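Local structure of ectonucleoside triphosphate diphosphohydrolase 4 (Homo sapiens, 6WG5) at residues Y178-I183 and K217-I222; N184-R189 and L470-K475. The protein belongs to the GDA1/CD39 nucleoside phosphatase family, whose members share the two-lobed architecture of the actin-like ATPase superfamily. All coordinates share one frame; numbering follows the deposited sequence.

Interaction 1: residues Y178-I183 and K217-I222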
# COMPACT_ATOMS: atom_id res chain seq x y z
N TYR A 178 -6.25 5.47 -1.84
CA TYR A 178 -5.34 6.32 -2.60
C TYR A 178 -4.23 5.50 -3.24
O TYR A 178 -3.86 5.74 -4.40
CB TYR A 178 -4.74 7.40 -1.69
CG TYR A 178 -5.72 8.47 -1.24
CD1 TYR A 178 -6.80 8.83 -2.03
CD2 TYR A 178 -5.55 9.12 -0.03
CE1 TYR A 178 -7.69 9.81 -1.63
CE2 TYR A 178 -6.43 10.10 0.39
CZ TYR A 178 -7.49 10.45 -0.42
OH TYR A 178 -8.37 11.42 -0.01
N ALA A 179 -3.67 4.53 -2.51
CA ALA A 179 -2.63 3.68 -3.09
C ALA A 179 -3.20 2.83 -4.23
O ALA A 179 -2.53 2.62 -5.24
CB ALA A 179 -2.01 2.80 -2.02
N TRP A 180 -4.43 2.35 -4.07
CA TRP A 180 -5.05 1.56 -5.13
C TRP A 180 -5.28 2.41 -6.37
O TRP A 180 -5.08 1.94 -7.50
CB TRP A 180 -6.36 0.96 -4.62
CG TRP A 180 -7.09 0.14 -5.64
CD1 TRP A 180 -6.95 -1.20 -5.86
CD2 TRP A 180 -8.07 0.60 -6.57
NE1 TRP A 180 -7.79 -1.60 -6.87
CE2 TRP A 180 -8.49 -0.51 -7.32
CE3 TRP A 180 -8.64 1.85 -6.83
CZ2 TRP A 180 -9.45 -0.41 -8.33
CZ3 TRP A 180 -9.59 1.95 -7.83
CH2 TRP A 180 -9.98 0.83 -8.57
N ILE A 181 -5.70 3.67 -6.19
CA ILE A 181 -5.87 4.57 -7.32
C ILE A 181 -4.52 4.83 -7.99
O ILE A 181 -4.42 4.88 -9.22
CB ILE A 181 -6.53 5.89 -6.86
CG1 ILE A 181 -7.98 5.63 -6.42
CG2 ILE A 181 -6.50 6.93 -7.98
CD1 ILE A 181 -8.63 6.82 -5.74
N GLY A 182 -3.47 5.01 -7.18
CA GLY A 182 -2.17 5.34 -7.74
C GLY A 182 -1.66 4.29 -8.71
O GLY A 182 -1.22 4.61 -9.81
N ILE A 183 -1.72 3.02 -8.30
CA ILE A 183 -1.15 1.97 -9.14
C ILE A 183 -1.98 1.79 -10.41
O ILE A 183 -1.43 1.67 -11.51
CB ILE A 183 -1.03 0.65 -8.35
CG1 ILE A 183 -0.29 -0.39 -9.19
CG2 ILE A 183 -2.41 0.12 -7.93
CD1 ILE A 183 -0.06 -1.72 -8.49
N LYS A 217 -12.21 -1.63 -18.27
CA LYS A 217 -10.94 -2.27 -17.97
C LYS A 217 -10.94 -2.86 -16.57
O LYS A 217 -11.36 -2.21 -15.61
CB LYS A 217 -9.79 -1.27 -18.09
CG LYS A 217 -9.31 -1.00 -19.50
CD LYS A 217 -8.03 -0.18 -19.45
CE LYS A 217 -7.54 0.20 -20.84
NZ LYS A 217 -6.30 1.02 -20.76
N ARG A 218 -10.46 -4.10 -16.46
CA ARG A 218 -10.22 -4.69 -15.16
C ARG A 218 -9.12 -3.93 -14.43
O ARG A 218 -8.16 -3.46 -15.05
CB ARG A 218 -9.81 -6.16 -15.33
CG ARG A 218 -9.67 -6.93 -14.03
CD ARG A 218 -9.29 -8.37 -14.32
NE ARG A 218 -7.95 -8.48 -14.88
CZ ARG A 218 -7.44 -9.59 -15.40
NH1 ARG A 218 -8.17 -10.71 -15.44
NH2 ARG A 218 -6.21 -9.60 -15.88
N THR A 219 -9.26 -3.80 -13.12
CA THR A 219 -8.25 -3.15 -12.29
C THR A 219 -7.36 -4.19 -11.62
O THR A 219 -7.65 -5.39 -11.62
CB THR A 219 -8.90 -2.25 -11.23
OG1 THR A 219 -9.81 -3.03 -10.43
CG2 THR A 219 -9.65 -1.10 -11.88
N ALA A 220 -6.27 -3.71 -11.03
CA ALA A 220 -5.29 -4.55 -10.36
C ALA A 220 -5.38 -4.30 -8.86
O ALA A 220 -5.27 -3.16 -8.41
CB ALA A 220 -3.88 -4.27 -10.87
N GLY A 221 -5.58 -5.37 -8.09
CA GLY A 221 -5.54 -5.28 -6.65
C GLY A 221 -4.12 -5.17 -6.14
O GLY A 221 -3.15 -5.41 -6.86
N ILE A 222 -3.99 -4.80 -4.87
CA ILE A 222 -2.69 -4.64 -4.23
C ILE A 222 -2.66 -5.46 -2.95
O ILE A 222 -3.60 -5.39 -2.14
CB ILE A 222 -2.35 -3.16 -3.96
CG1 ILE A 222 -3.50 -2.46 -3.25
CG2 ILE A 222 -2.03 -2.46 -5.27
CD1 ILE A 222 -3.22 -1.00 -2.90
O HOH W 1 -8.78 -4.23 -8.22
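Ala179 meets the strand end of 217-222 through its methyl group: CB lies 4.1 Å from CD1 of Ile222, and a residue this small lets the helix backbone itself come close to that methyl. One position on, Trp180 does most of the work for the helix. Its backbone N sits 3.7 Å from the same Ile222 CD1, while the indole, its CG turned anti to the backbone N (chi1 180°), ends beside Thr219 and Ala220. The Thr219 hydroxyl comes to the ring edge in the indole plane, with OG1 3.4 Å from CZ2 of Trp180, and the threonine methyl packs beside CZ2 and CH2. A single water joins the polar ends: it accepts from Trp180 NE1 at 3.1 Å and donates to Thr219 OG1 at 2.7 Å. That hydroxyl is also hydrogen-bonded to Glu235 of strand 229-235, which gives it a second polar partner.

The arrangement is helix-on-sheet packing of an alpha/beta lobe, as in the actin-like superfamily: helix 172-186 packs where the chain enters strand 221-225, an inner strand of a mixed six-stranded sheet. Ile183, a helical turn beyond Ala179, points toward the strand. Its CG2 lies 3.7 Å from CG2 of Ile222, and its CD1 touches the same methyl, the two branched chains running past one another in opposite directions. Phe384 of strand 381-385 touches both isoleucines. In Ile222, CG1 stands between the backbone N and carbonyl carbon (chi1 50°), which carries CD1 back to Trp180 while CG2 serves Ile183.

Interaction 2: residues N184-R189 and L470-K475; sequences NFVLGR and LQVYDK
Tyr473, Leu187 and Val186 carry this contact, with Val472 completing it. The tyrosine ring presents an edge to the end of helix 172-186: the carbonyl oxygen of Val186 lies in the ring plane, 3.2 Å from CE2 of Tyr473. Ring hydrogens are slightly positive, which is consistent with a carbonyl at the rim, and the same oxygen also accepts a hydrogen bond from Arg22 of helix 18-28. A flat side chain suits the place because its rim can lie beside a backbone carbonyl while other atoms of the ring meet a methyl group.

That methyl is CD2 of Leu187, 3.9 Å from CZ of Tyr473. Leu187 does not start out toward the loop, but the end of its side chain comes nearer, and CD2 also packs 3.5 Å from CG1 of Val472, the two side chains meeting at about a right angle. CG1 of Val472, anti to its own backbone N (chi1 -176°), also lies 4.2 Å from CG2 of Val186, so one methyl serves both helix-end residues.

Each segment contains a reversal of the chain. Gly188 leaves the helix with positive phi (79°) in a Schellman motif, Arg189 N bonding back to Asn184 O, and glycine takes that conformation readily. On the other side, Val472 to Lys475 form a type I' beta turn, closed by paired backbone bonds between the two end residues, with Tyr473 at its second position. The contact itself consists of methyl groups, an aromatic rim and one carbonyl, implying that shape and dispersion, more than directional bonding, hold the segments together.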
# COMPACT_ATOMS: atom_id res chain seq x y z
N ASN A 184 -3.31 1.77 -10.28
CA ASN A 184 -4.15 1.57 -11.45
C ASN A 184 -4.06 2.74 -12.41
O ASN A 184 -4.23 2.56 -13.62
CB ASN A 184 -5.59 1.33 -11.03
CG ASN A 184 -5.83 -0.07 -10.52
OD1 ASN A 184 -6.03 -1.00 -11.31
ND2 ASN A 184 -5.79 -0.24 -9.20
N PHE A 185 -3.79 3.94 -11.90
CA PHE A 185 -3.64 5.09 -12.78
C PHE A 185 -2.42 4.94 -13.68
O PHE A 185 -2.52 5.05 -14.90
CB PHE A 185 -3.55 6.37 -11.95
CG PHE A 185 -3.45 7.61 -12.78
CD1 PHE A 185 -4.53 8.05 -13.52
CD2 PHE A 185 -2.28 8.34 -12.81
CE1 PHE A 185 -4.44 9.19 -14.29
CE2 PHE A 185 -2.18 9.48 -13.57
CZ PHE A 185 -3.27 9.91 -14.31
N VAL A 186 -1.25 4.68 -13.08
CA VAL A 186 -0.04 4.53 -13.89
C VAL A 186 -0.16 3.34 -14.82
O VAL A 186 0.39 3.35 -15.93
CB VAL A 186 1.21 4.41 -12.98
CG1 VAL A 186 1.38 5.68 -12.16
CG2 VAL A 186 1.11 3.19 -12.08
N LEU A 187 -0.88 2.29 -14.40
CA LEU A 187 -1.12 1.15 -15.27
C LEU A 187 -2.14 1.44 -16.36
O LEU A 187 -2.36 0.58 -17.22
CB LEU A 187 -1.59 -0.05 -14.44
CG LEU A 187 -0.56 -0.67 -13.48
CD1 LEU A 187 -1.18 -1.85 -12.75
CD2 LEU A 187 0.69 -1.11 -14.22
N GLY A 188 -2.76 2.62 -16.35
CA GLY A 188 -3.69 2.99 -17.39
C GLY A 188 -5.07 2.38 -17.29
O GLY A 188 -5.81 2.39 -18.27
N ARG A 189 -5.44 1.87 -16.12
CA ARG A 189 -6.72 1.18 -15.97
C ARG A 189 -7.90 2.13 -15.89
O ARG A 189 -9.05 1.66 -15.96
CB ARG A 189 -6.68 0.30 -14.72
CG ARG A 189 -5.50 -0.66 -14.68
CD ARG A 189 -5.45 -1.53 -15.93
NE ARG A 189 -4.27 -2.38 -15.96
CZ ARG A 189 -4.19 -3.60 -15.42
NH1 ARG A 189 -5.24 -4.12 -14.81
NH2 ARG A 189 -3.07 -4.29 -15.51
N LEU A 470 8.61 -4.54 -6.50
CA LEU A 470 8.98 -3.42 -5.65
C LEU A 470 8.50 -2.09 -6.19
O LEU A 470 8.22 -1.17 -5.41
CB LEU A 470 10.51 -3.37 -5.47
CG LEU A 470 11.06 -2.93 -4.12
CD1 LEU A 470 10.53 -3.79 -2.97
CD2 LEU A 470 12.58 -2.99 -4.15
N GLN A 471 8.37 -1.97 -7.51
CA GLN A 471 7.92 -0.75 -8.14
C GLN A 471 7.18 -1.11 -9.42
O GLN A 471 7.18 -2.26 -9.87
CB GLN A 471 9.09 0.20 -8.42
CG GLN A 471 10.29 -0.46 -9.07
CD GLN A 471 11.51 0.44 -9.07
OE1 GLN A 471 11.64 1.33 -8.23
NE2 GLN A 471 12.42 0.21 -10.01
N VAL A 472 6.52 -0.11 -10.00
CA VAL A 472 5.74 -0.27 -11.22
C VAL A 472 6.26 0.71 -12.25
O VAL A 472 6.41 1.90 -11.96
CB VAL A 472 4.24 -0.05 -10.97
CG1 VAL A 472 3.44 -0.32 -12.24
CG2 VAL A 472 3.76 -0.95 -9.84
N TYR A 473 6.54 0.21 -13.46
CA TYR A 473 7.16 1.02 -14.50
C TYR A 473 8.39 1.75 -13.95
O TYR A 473 8.62 2.93 -14.24
CB TYR A 473 6.15 2.00 -15.12
CG TYR A 473 5.01 1.31 -15.85
CD1 TYR A 473 5.19 0.07 -16.44
CD2 TYR A 473 3.76 1.91 -15.95
CE1 TYR A 473 4.16 -0.56 -17.11
CE2 TYR A 473 2.72 1.28 -16.61
CZ TYR A 473 2.93 0.04 -17.19
OH TYR A 473 1.91 -0.59 -17.86
N ASP A 474 9.16 1.03 -13.14
CA ASP A 474 10.44 1.52 -12.62
C ASP A 474 10.27 2.74 -11.73
O ASP A 474 11.18 3.58 -11.63
CB ASP A 474 11.43 1.81 -13.76
CG ASP A 474 11.84 0.55 -14.51
OD1 ASP A 474 12.63 -0.23 -13.95
OD2 ASP A 474 11.37 0.35 -15.65
N LYS A 475 9.13 2.86 -11.07
CA LYS A 475 8.88 3.95 -10.13
C LYS A 475 8.07 3.43 -8.95
O LYS A 475 7.18 2.59 -9.12
CB LYS A 475 8.14 5.12 -10.80
CG LYS A 475 8.95 5.82 -11.88
CD LYS A 475 8.22 7.04 -12.41
CE LYS A 475 8.95 7.66 -13.59
NZ LYS A 475 8.20 8.80 -14.19

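How the interactions relate
Interactions 1 and 2 have centres about 9 Å apart and use successive parts of helix 172-186: residues 178-183 pack on the chain entering strand 221-225, and residues 184-189, at the helix's C-terminal end, meet the loop between strand 466-468 and helix 479-487. Along the chain the segments alternate, 178-183, 184-189, 217-222, then 470-475. The contacts also touch directly: Asn184 OD1 probably accepts a hydrogen bond from Ala220 N at 2.7 Å, and Gly188 O probably accepts one from Lys217 NZ. Strands 221-225 and 466-468 belong to the same six-stranded sheet, so a single helix links its inner part with a loop that follows one of its two outermost strands.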